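Local atomic coordinates of alpha-glucosidase ([Eubacterium] rectale, PDB entry 6PNR), a protein that acts as a family GH31 sulfoquinovosidase, probably hydrolysing alpha-glycosidic bonds of sulfoquinovose in sugars derived from plant sulfolipid. Residues Q288-Y293 with G327-E332; S346-D351 with Y394-D399; K233-V238 with D435-M440. All blocks are in the same frame, centred on the assembly; numbering follows the deposited sequence.

All three contacts belong to the TIM-barrel domain, but at different levels. Contacts 1 and 2 tie together elements at the catalytic, C-terminal end of the barrel strands; contact 3 packs the other end, nearer the centre of the chain. Contact 1 is partly buried and polar at heart, a carboxylate gripping the start of a helix, whereas contacts 2 and 3 are buried, mostly apolar, and carry one tyrosine or tryptophan hydrogen bond each. Contacts 1 and 2 follow one another along the chain and touch where Y330 OH packs against L349 CD2 at 3.6 Å. Contact 3 stands apart, its nearest atoms about 12 Å from contact 1 and 11 Å from contact 2.

Contact 1: residues Q288-Y293 with G327-E332; sequences QWDWKY and GELYKE. With 9VH ([(3~{S},4~{R},5~{R})-4,5-bis(oxidanyl)piperidin-3-yl]methanesulfonic acid), chain C.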
loop_
_atom_site.group_PDB
_atom_site.type_symbol
_atom_site.label_atom_id
_atom_site.label_comp_id
_atom_site.label_asym_id
_atom_site.label_seq_id
_atom_site.Cartn_x
_atom_site.Cartn_y
_atom_site.Cartn_z
ATOM N N GLN A 288 -21.633 26.441 6.339
ATOM C CA GLN A 288 -22.571 26.010 7.374
ATOM C C GLN A 288 -23.661 25.159 6.724
ATOM O O GLN A 288 -24.412 25.653 5.873
ATOM C CB GLN A 288 -23.155 27.232 8.098
ATOM C CG GLN A 288 -24.281 26.946 9.089
ATOM C CD GLN A 288 -23.860 26.118 10.298
ATOM O OE1 GLN A 288 -22.697 25.743 10.454
ATOM N NE2 GLN A 288 -24.818 25.832 11.162
ATOM N N TRP A 289 -23.754 23.880 7.117
ATOM C CA TRP A 289 -24.625 22.923 6.411
ATOM C C TRP A 289 -26.042 22.971 6.995
ATOM O O TRP A 289 -26.501 22.088 7.725
ATOM C CB TRP A 289 -24.031 21.519 6.451
ATOM C CG TRP A 289 -22.726 21.397 5.686
ATOM C CD1 TRP A 289 -22.027 22.410 5.085
ATOM C CD2 TRP A 289 -21.980 20.199 5.443
ATOM N NE1 TRP A 289 -20.889 21.915 4.499
ATOM C CE2 TRP A 289 -20.839 20.562 4.700
ATOM C CE3 TRP A 289 -22.170 18.853 5.775
ATOM C CZ2 TRP A 289 -19.900 19.636 4.282
ATOM C CZ3 TRP A 289 -21.228 17.933 5.366
ATOM C CH2 TRP A 289 -20.107 18.329 4.621
ATOM N N ASP A 290 -26.738 24.043 6.629
ATOM C CA ASP A 290 -28.104 24.316 7.073
ATOM C C ASP A 290 -28.749 25.123 5.944
ATOM O O ASP A 290 -28.503 26.325 5.833
ATOM C CB ASP A 290 -28.080 25.083 8.389
ATOM C CG ASP A 290 -29.449 25.187 9.044
ATOM O OD1 ASP A 290 -30.335 24.357 8.745
ATOM O OD2 ASP A 290 -29.624 26.112 9.866
ATOM N N TRP A 291 -29.542 24.457 5.098
ATOM C CA TRP A 291 -29.833 24.944 3.741
ATOM C C TRP A 291 -30.972 25.969 3.707
ATOM O O TRP A 291 -31.979 25.797 3.023
ATOM C CB TRP A 291 -30.137 23.762 2.829
ATOM C CG TRP A 291 -29.194 22.622 3.065
ATOM C CD1 TRP A 291 -29.521 21.334 3.407
ATOM C CD2 TRP A 291 -27.764 22.676 3.026
ATOM N NE1 TRP A 291 -28.376 20.585 3.574
ATOM C CE2 TRP A 291 -27.286 21.383 3.336
ATOM C CE3 TRP A 291 -26.836 23.688 2.749
ATOM C CZ2 TRP A 291 -25.924 21.079 3.381
ATOM C CZ3 TRP A 291 -25.477 23.374 2.786
ATOM C CH2 TRP A 291 -25.039 22.087 3.095
ATOM N N LYS A 292 -30.773 27.056 4.457
ATOM C CA LYS A 292 -31.578 28.271 4.407
ATOM C C LYS A 292 -30.615 29.442 4.336
ATOM O O LYS A 292 -29.522 29.377 4.905
ATOM C CB LYS A 292 -32.474 28.421 5.648
ATOM C CG LYS A 292 -33.277 27.164 5.958
ATOM C CD LYS A 292 -34.428 27.420 6.925
ATOM C CE LYS A 292 -33.963 27.665 8.338
ATOM N NZ LYS A 292 -35.139 27.791 9.252
ATOM N N TYR A 293 -31.000 30.512 3.635
ATOM C CA TYR A 293 -30.028 31.577 3.437
ATOM C C TYR A 293 -29.685 32.215 4.778
ATOM O O TYR A 293 -30.469 32.187 5.731
ATOM C CB TYR A 293 -30.511 32.608 2.417
ATOM C CG TYR A 293 -31.452 33.690 2.899
ATOM C CD1 TYR A 293 -32.827 33.514 2.833
ATOM C CD2 TYR A 293 -30.966 34.919 3.353
ATOM C CE1 TYR A 293 -33.701 34.503 3.244
ATOM C CE2 TYR A 293 -31.839 35.922 3.774
ATOM C CZ TYR A 293 -33.208 35.702 3.711
ATOM O OH TYR A 293 -34.096 36.677 4.116
ATOM N N GLY A 327 -27.670 23.161 13.341
ATOM C CA GLY A 327 -28.512 23.927 12.449
ATOM C C GLY A 327 -30.008 23.770 12.718
ATOM O O GLY A 327 -30.461 22.828 13.368
ATOM N N GLU A 328 -30.778 24.714 12.167
ATOM C CA GLU A 328 -32.231 24.668 12.304
ATOM C C GLU A 328 -32.819 23.447 11.600
ATOM O O GLU A 328 -33.663 22.741 12.161
ATOM C CB GLU A 328 -32.852 25.956 11.753
ATOM C CG GLU A 328 -32.694 27.169 12.671
ATOM C CD GLU A 328 -33.423 26.987 14.008
ATOM O OE1 GLU A 328 -34.663 26.780 13.993
ATOM O OE2 GLU A 328 -32.753 27.030 15.067
ATOM N N LEU A 329 -32.402 23.186 10.365
ATOM C CA LEU A 329 -32.964 22.037 9.664
ATOM C C LEU A 329 -32.537 20.724 10.312
ATOM O O LEU A 329 -33.308 19.758 10.311
ATOM C CB LEU A 329 -32.579 22.090 8.184
ATOM C CG LEU A 329 -33.318 23.179 7.394
ATOM C CD1 LEU A 329 -32.795 23.271 5.963
ATOM C CD2 LEU A 329 -34.836 22.938 7.402
ATOM N N TYR A 330 -31.333 20.663 10.890
ATOM C CA TYR A 330 -30.961 19.477 11.659
ATOM C C TYR A 330 -31.940 19.237 12.801
ATOM O O TYR A 330 -32.364 18.102 13.045
ATOM C CB TYR A 330 -29.542 19.608 12.213
ATOM C CG TYR A 330 -29.155 18.459 13.114
ATOM C CD1 TYR A 330 -29.421 18.491 14.478
ATOM C CD2 TYR A 330 -28.541 17.328 12.595
ATOM C CE1 TYR A 330 -29.087 17.426 15.295
ATOM C CE2 TYR A 330 -28.203 16.265 13.405
ATOM C CZ TYR A 330 -28.476 16.318 14.754
ATOM O OH TYR A 330 -28.128 15.253 15.556
ATOM N N LYS A 331 -32.294 20.301 13.528
ATOM C CA LYS A 331 -33.197 20.151 14.666
ATOM C C LYS A 331 -34.531 19.561 14.225
ATOM O O LYS A 331 -35.045 18.624 14.846
ATOM C CB LYS A 331 -33.390 21.508 15.347
ATOM C CG LYS A 331 -34.300 21.489 16.572
ATOM C CD LYS A 331 -34.622 22.915 17.052
ATOM C CE LYS A 331 -35.763 22.917 18.080
ATOM N NZ LYS A 331 -36.217 24.292 18.445
ATOM N N GLU A 332 -35.082 20.078 13.129
ATOM C CA GLU A 332 -36.336 19.570 12.580
ATOM C C GLU A 332 -36.205 18.128 12.097
ATOM O O GLU A 332 -37.088 17.298 12.352
ATOM C CB GLU A 332 -36.788 20.477 11.438
ATOM C CG GLU A 332 -38.067 20.032 10.757
ATOM C CD GLU A 332 -38.543 21.018 9.704
ATOM O OE1 GLU A 332 -38.027 22.152 9.651
ATOM O OE2 GLU A 332 -39.439 20.653 8.923
HETATM O O1 9VH C . -16.175 23.241 2.409
HETATM S S1 9VH C . -17.483 22.645 2.197
HETATM O O2 9VH C . -17.417 21.216 2.381
HETATM O O3 9VH C . -18.494 23.309 2.984
HETATM C C1 9VH C . -17.849 22.963 0.493
HETATM C C2 9VH C . -16.919 22.257 -0.502
HETATM C C3 9VH C . -17.296 20.783 -0.536
HETATM N N1 9VH C . -16.745 19.972 -1.621
HETATM C C4 9VH C . -16.952 20.585 -2.933
HETATM C C5 9VH C . -16.372 21.991 -2.949
HETATM O O4 9VH C . -16.588 22.545 -4.245
HETATM C C6 9VH C . -17.060 22.855 -1.901
HETATM O O5 9VH C . -16.531 24.178 -1.920
HETATM O O HOH W 1 -28.286 21.775 9.958
#
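D290 lays its carboxylate against the first turn of helix 328-335, joining the loop after strand 285-287 to a short helix at the active-site end of the TIM barrel. A chi1 of -170° swings CG of D290 away from its own backbone N and toward the helix, where the first peptide N-H groups have no carbonyl of their own turn to bind. D290 OD1 accepts L329 N at 2.9 Å on its syn side, the bond fairly straight at 161°. D290 OD2 takes E328 N, also at 2.9 Å, but from well above the carboxylate plane. Two bonds therefore hold the carboxylate, and its negative charge probably suits the positive end of the helix dipole. G327, at the N-cap position, has to be small: a beta carbon there would clash with CG of D290. A water adds a looser bridge, donating to W289 O and weakly accepting from Y330 N.

Apolar packing surrounds this polar centre. The CD1 methyl of L329 lies 4.1 Å from W291 CB and 3.9 Å from K292 CG, so a single methyl serves both neighbours, while the side chain also rests on L323, I374 and Y378. The same methyl covers W291 N, which finds no hydrogen-bond partner. The end of K292 crosses E328 CB, with NZ 3.9 Å from it, yet the ammonium stays short of the glutamate's carboxylate and no salt bridge forms.

The W289 ring, set among F352, F355 and F391, turns its pyrrole edge to the sulfonate of the aza-sugar inhibitor, which is also hydrogen-bonded by Q273, R286 and H523. A tryptophan suits the spot because its N-H lies in the ring plane: W289 NE1 donates to O3 of the ligand over 3.2 Å, at 169°.

Contact 2: residues S346-D351 with Y394-D399; sequences SDYLVD and YLPTDD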
loop_
_atom_site.group_PDB
_atom_site.type_symbol
_atom_site.label_atom_id
_atom_site.label_comp_id
_atom_site.label_asym_id
_atom_site.label_seq_id
_atom_site.Cartn_x
_atom_site.Cartn_y
_atom_site.Cartn_z
ATOM N N SER A 346 -29.587 5.627 18.149
ATOM C CA SER A 346 -29.308 7.054 18.048
ATOM C C SER A 346 -29.039 7.452 16.596
ATOM O O SER A 346 -28.726 6.616 15.746
ATOM C CB SER A 346 -28.111 7.432 18.920
ATOM O OG SER A 346 -26.938 6.736 18.521
ATOM N N ASP A 347 -29.170 8.749 16.317
ATOM C CA ASP A 347 -28.805 9.245 14.996
ATOM C C ASP A 347 -27.302 9.116 14.789
ATOM O O ASP A 347 -26.503 9.401 15.685
ATOM C CB ASP A 347 -29.233 10.699 14.814
ATOM C CG ASP A 347 -30.731 10.860 14.777
ATOM O OD1 ASP A 347 -31.423 9.847 14.523
ATOM O OD2 ASP A 347 -31.213 11.994 15.000
ATOM N N TYR A 348 -26.917 8.653 13.608
ATOM C CA TYR A 348 -25.508 8.539 13.275
ATOM C C TYR A 348 -24.986 9.933 12.941
ATOM O O TYR A 348 -25.541 10.613 12.073
ATOM C CB TYR A 348 -25.325 7.566 12.110
ATOM C CG TYR A 348 -23.917 7.043 11.924
ATOM C CD1 TYR A 348 -22.833 7.908 11.846
ATOM C CD2 TYR A 348 -23.673 5.677 11.830
ATOM C CE1 TYR A 348 -21.542 7.424 11.669
ATOM C CE2 TYR A 348 -22.390 5.190 11.656
ATOM C CZ TYR A 348 -21.326 6.072 11.579
ATOM O OH TYR A 348 -20.043 5.597 11.407
ATOM N N LEU A 349 -23.950 10.373 13.648
ATOM C CA LEU A 349 -23.318 11.662 13.390
ATOM C C LEU A 349 -21.977 11.399 12.722
ATOM O O LEU A 349 -21.063 10.862 13.350
ATOM C CB LEU A 349 -23.152 12.471 14.674
ATOM C CG LEU A 349 -24.443 13.115 15.203
ATOM C CD1 LEU A 349 -24.154 14.008 16.385
ATOM C CD2 LEU A 349 -25.129 13.909 14.108
ATOM N N VAL A 350 -21.869 11.764 11.448
ATOM C CA VAL A 350 -20.644 11.571 10.680
ATOM C C VAL A 350 -19.727 12.772 10.883
ATOM O O VAL A 350 -20.166 13.928 10.794
ATOM C CB VAL A 350 -20.963 11.365 9.191
ATOM C CG1 VAL A 350 -19.673 11.203 8.373
ATOM C CG2 VAL A 350 -21.890 10.146 9.008
ATOM N N ASP A 351 -18.444 12.496 11.133
ATOM C CA ASP A 351 -17.423 13.531 11.281
ATOM C C ASP A 351 -16.942 13.972 9.902
ATOM O O ASP A 351 -16.340 13.185 9.161
ATOM C CB ASP A 351 -16.259 12.997 12.119
ATOM C CG ASP A 351 -15.169 14.039 12.360
ATOM O OD1 ASP A 351 -15.361 15.222 12.017
ATOM O OD2 ASP A 351 -14.104 13.674 12.900
ATOM N N TYR A 394 -20.305 9.684 1.469
ATOM C CA TYR A 394 -19.836 9.502 2.840
ATOM C C TYR A 394 -20.684 8.535 3.652
ATOM O O TYR A 394 -20.660 8.611 4.885
ATOM C CB TYR A 394 -19.808 10.839 3.586
ATOM C CG TYR A 394 -18.582 11.709 3.404
ATOM C CD1 TYR A 394 -18.232 12.192 2.164
ATOM C CD2 TYR A 394 -17.821 12.101 4.501
ATOM C CE1 TYR A 394 -17.135 13.015 2.004
ATOM C CE2 TYR A 394 -16.727 12.938 4.354
ATOM C CZ TYR A 394 -16.388 13.383 3.097
ATOM O OH TYR A 394 -15.303 14.209 2.913
ATOM N N LEU A 395 -21.458 7.666 3.023
ATOM C CA LEU A 395 -22.293 6.787 3.849
ATOM C C LEU A 395 -21.413 5.737 4.517
ATOM O O LEU A 395 -20.734 4.969 3.819
ATOM C CB LEU A 395 -23.401 6.111 3.046
ATOM C CG LEU A 395 -24.399 5.294 3.895
ATOM C CD1 LEU A 395 -25.420 6.202 4.552
ATOM C CD2 LEU A 395 -25.098 4.232 3.057
ATOM N N PRO A 396 -21.395 5.660 5.842
ATOM C CA PRO A 396 -20.565 4.656 6.515
ATOM C C PRO A 396 -21.175 3.271 6.379
ATOM O O PRO A 396 -22.310 3.095 5.939
ATOM C CB PRO A 396 -20.531 5.124 7.972
ATOM C CG PRO A 396 -21.771 5.935 8.131
ATOM C CD PRO A 396 -22.116 6.525 6.789
ATOM N N THR A 397 -20.383 2.266 6.754
ATOM C CA THR A 397 -20.824 0.883 6.674
ATOM C C THR A 397 -20.786 0.170 8.017
ATOM O O THR A 397 -21.180 -0.998 8.093
ATOM C CB THR A 397 -19.954 0.097 5.689
ATOM O OG1 THR A 397 -18.610 0.039 6.192
ATOM C CG2 THR A 397 -19.965 0.738 4.313
ATOM N N ASP A 398 -20.312 0.826 9.073
ATOM C CA ASP A 398 -19.934 0.087 10.271
ATOM C C ASP A 398 -21.139 -0.198 11.155
ATOM O O ASP A 398 -21.331 -1.333 11.605
ATOM C CB ASP A 398 -18.844 0.847 11.046
ATOM C CG ASP A 398 -19.220 2.300 11.359
ATOM O OD1 ASP A 398 -20.340 2.734 11.018
ATOM O OD2 ASP A 398 -18.385 3.014 11.958
ATOM N N ASP A 399 -21.973 0.808 11.398
ATOM C CA ASP A 399 -22.977 0.705 12.447
ATOM C C ASP A 399 -24.125 1.657 12.103
ATOM O O ASP A 399 -24.416 2.632 12.798
ATOM C CB ASP A 399 -22.358 1.026 13.809
ATOM C CG ASP A 399 -23.331 0.850 14.951
ATOM O OD1 ASP A 399 -24.475 0.422 14.699
ATOM O OD2 ASP A 399 -22.940 1.142 16.101
#
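The ring of Y348 takes P396 over one face and two aspartates at its edge, where a small antiparallel sheet (strands 322-324, 356-359 and 349-351) meets the loop after barrel strand 386-389. CG of Y348 lies opposite the backbone N (chi1 -163°), which sends the phenol across to that loop. The proline side chain runs antiparallel to the tyrosine and sets CG over one face, 3.8 Å from the ring centroid, a CH-pi contact that suits proline, whose rigid ring holds its CG methylene out toward the face; K342 adds a cation-pi interaction. D398 comes to the edge instead, its carboxylate turned 33° from the ring plane. Near that plane, too, D399 O stands 3.3 Å from Y348 CD2, buried and without a hydrogen-bond partner. V350, two residues further along the chain, also points toward the loop and puts CG2 4.3 Å from P396 CD, while CG1 meets the edge of the Y394 ring. A phenylalanine in place of Y348 could keep the CH-pi contact but would probably leave the D398 carboxylate without its phenolic donor and freer to turn. That bond runs from Y348 OH to the syn lone pair of D398 OD1, over 2.9 Å.

Contact 3: residues K233-V238 with D435-M440; sequences KLPDWV and DVVYFM
W237 and V437 meet because each carries a branch in the position between its backbone N and carbonyl carbon: CG of the tryptophan (chi1 55°) and CG1 of the valine (chi1 54°). The first swings the indole back over its own segment toward D435; the second lifts a methyl to the benzo part of that ring. The contact closes the base of the TIM barrel, where the 233-238 segment, on its way to the first barrel strand at 242-245, packs across the beginning of strand 437-439, at the end remote from the bound inhibitor.

V437 is the hub. Its CG1 touches W237 CH2 at 4.0 Å and lies at 4.4 Å from V238 CG1, while CG2 turns to L234 CD2, also 4.0 Å away. P235 CD meets CB of the same valine, the two side chains crossing at about a right angle. Branching at the beta carbon lets one short side chain meet four neighbours, and it suits an extended strand. Farther out, L234 rests on P518 and on V562, so the small apolar cluster continues onto helix 538-568, which packs round the barrel's outside.

P235 does a second job. Its ring presses CG to within 3.5 Å of D435 C, against the backbone just before the strand. It also has no N-H to leave without a partner in this apolar setting, and its O accepts the V238 N-H in the short 3-10 turn that presents W237.

The indole is the polar fastening. K314 makes a cation-pi interaction with it, and V238 CG1 lies over one face toward the rim. The pyrrole edge faces the D435 carbonyl: W237 NE1 donates to D435 O, which lies close to the ring plane, over 3.0 Å and with an N-H...O angle of 165°.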
loop_
_atom_site.group_PDB
_atom_site.type_symbol
_atom_site.label_atom_id
_atom_site.label_comp_id
_atom_site.label_asym_id
_atom_site.label_seq_id
_atom_site.Cartn_x
_atom_site.Cartn_y
_atom_site.Cartn_z
ATOM N N LYS A 233 -31.416 19.671 -21.999
ATOM C CA LYS A 233 -30.600 20.792 -22.441
ATOM C C LYS A 233 -30.307 21.715 -21.261
ATOM O O LYS A 233 -31.084 21.805 -20.305
ATOM C CB LYS A 233 -31.311 21.562 -23.556
ATOM C CG LYS A 233 -31.597 20.692 -24.775
ATOM C CD LYS A 233 -32.109 21.498 -25.970
ATOM C CE LYS A 233 -33.430 22.189 -25.675
ATOM N NZ LYS A 233 -33.858 23.067 -26.818
ATOM N N LEU A 234 -29.157 22.378 -21.319
ATOM C CA LEU A 234 -28.827 23.377 -20.315
ATOM C C LEU A 234 -29.665 24.640 -20.530
ATOM O O LEU A 234 -29.997 24.985 -21.668
ATOM C CB LEU A 234 -27.339 23.732 -20.376
ATOM C CG LEU A 234 -26.348 22.660 -19.951
ATOM C CD1 LEU A 234 -24.941 23.106 -20.299
ATOM C CD2 LEU A 234 -26.460 22.389 -18.448
ATOM N N PRO A 235 -29.996 25.363 -19.455
ATOM C CA PRO A 235 -30.738 26.622 -19.613
ATOM C C PRO A 235 -29.995 27.596 -20.515
ATOM O O PRO A 235 -28.767 27.684 -20.480
ATOM C CB PRO A 235 -30.841 27.160 -18.181
ATOM C CG PRO A 235 -30.665 25.958 -17.293
ATOM C CD PRO A 235 -29.724 25.043 -18.042
ATOM N N ASP A 236 -30.757 28.343 -21.333
ATOM C CA ASP A 236 -30.130 29.288 -22.253
ATOM C C ASP A 236 -29.242 30.297 -21.528
ATOM O O ASP A 236 -28.266 30.781 -22.109
ATOM C CB ASP A 236 -31.185 30.040 -23.071
ATOM C CG ASP A 236 -31.441 29.400 -24.424
ATOM O OD1 ASP A 236 -30.639 28.536 -24.841
ATOM O OD2 ASP A 236 -32.451 29.757 -25.071
ATOM N N TRP A 237 -29.565 30.648 -20.282
ATOM C CA TRP A 237 -28.803 31.717 -19.639
ATOM C C TRP A 237 -27.364 31.323 -19.310
ATOM O O TRP A 237 -26.543 32.221 -19.081
ATOM C CB TRP A 237 -29.499 32.213 -18.361
ATOM C CG TRP A 237 -29.822 31.165 -17.324
ATOM C CD1 TRP A 237 -31.031 30.554 -17.137
ATOM C CD2 TRP A 237 -28.942 30.622 -16.325
ATOM N NE1 TRP A 237 -30.958 29.676 -16.089
ATOM C CE2 TRP A 237 -29.689 29.692 -15.576
ATOM C CE3 TRP A 237 -27.599 30.834 -15.991
ATOM C CZ2 TRP A 237 -29.143 28.970 -14.517
ATOM C CZ3 TRP A 237 -27.054 30.117 -14.935
ATOM C CH2 TRP A 237 -27.827 29.197 -14.210
ATOM N N VAL A 238 -27.020 30.025 -19.286
ATOM C CA VAL A 238 -25.636 29.687 -18.946
ATOM C C VAL A 238 -24.682 30.237 -20.000
ATOM O O VAL A 238 -23.529 30.565 -19.692
ATOM C CB VAL A 238 -25.410 28.164 -18.750
ATOM C CG1 VAL A 238 -26.446 27.539 -17.827
ATOM C CG2 VAL A 238 -25.309 27.422 -20.079
ATOM N N ASP A 435 -34.635 24.865 -17.103
ATOM C CA ASP A 435 -34.556 26.275 -16.728
ATOM C C ASP A 435 -33.635 26.542 -15.554
ATOM O O ASP A 435 -33.103 27.648 -15.443
ATOM C CB ASP A 435 -35.939 26.831 -16.379
ATOM C CG ASP A 435 -36.930 26.696 -17.520
ATOM O OD1 ASP A 435 -36.515 26.797 -18.693
ATOM O OD2 ASP A 435 -38.123 26.483 -17.226
ATOM N N VAL A 436 -33.464 25.572 -14.670
ATOM C CA VAL A 436 -32.510 25.665 -13.570
ATOM C C VAL A 436 -31.575 24.478 -13.693
ATOM O O VAL A 436 -31.936 23.441 -14.258
ATOM C CB VAL A 436 -33.180 25.685 -12.181
ATOM C CG1 VAL A 436 -34.292 26.718 -12.113
ATOM C CG2 VAL A 436 -33.682 24.320 -11.826
ATOM N N VAL A 437 -30.364 24.622 -13.176
ATOM C CA VAL A 437 -29.391 23.547 -13.324
ATOM C C VAL A 437 -28.638 23.359 -12.017
ATOM O O VAL A 437 -28.203 24.336 -11.397
ATOM C CB VAL A 437 -28.421 23.818 -14.497
ATOM C CG1 VAL A 437 -27.739 25.178 -14.359
ATOM C CG2 VAL A 437 -27.403 22.681 -14.619
ATOM N N TYR A 438 -28.502 22.106 -11.586
ATOM C CA TYR A 438 -27.642 21.779 -10.460
ATOM C C TYR A 438 -26.486 20.938 -10.980
ATOM O O TYR A 438 -26.590 20.284 -12.022
ATOM C CB TYR A 438 -28.398 21.044 -9.331
ATOM C CG TYR A 438 -29.209 19.869 -9.831
ATOM C CD1 TYR A 438 -30.501 20.047 -10.306
ATOM C CD2 TYR A 438 -28.672 18.587 -9.850
ATOM C CE1 TYR A 438 -31.245 18.974 -10.792
ATOM C CE2 TYR A 438 -29.398 17.506 -10.345
ATOM C CZ TYR A 438 -30.687 17.708 -10.811
ATOM O OH TYR A 438 -31.415 16.646 -11.303
ATOM N N PHE A 439 -25.362 20.982 -10.287
ATOM C CA PHE A 439 -24.225 20.189 -10.737
ATOM C C PHE A 439 -23.707 19.336 -9.596
ATOM O O PHE A 439 -23.616 19.797 -8.455
ATOM C CB PHE A 439 -23.105 21.068 -11.350
ATOM C CG PHE A 439 -22.929 22.415 -10.688
ATOM C CD1 PHE A 439 -23.770 23.479 -10.994
ATOM C CD2 PHE A 439 -21.880 22.628 -9.792
ATOM C CE1 PHE A 439 -23.587 24.721 -10.398
ATOM C CE2 PHE A 439 -21.693 23.870 -9.188
ATOM C CZ PHE A 439 -22.532 24.907 -9.482
ATOM N N MET A 440 -23.400 18.078 -9.911
ATOM C CA MET A 440 -22.984 17.084 -8.933
ATOM C C MET A 440 -21.593 16.561 -9.264
ATOM O O MET A 440 -21.194 16.490 -10.430
ATOM C CB MET A 440 -23.977 15.919 -8.896
ATOM C CG MET A 440 -25.441 16.359 -8.822
ATOM S SD MET A 440 -26.541 14.954 -8.627
ATOM C CE MET A 440 -26.044 14.321 -7.024
#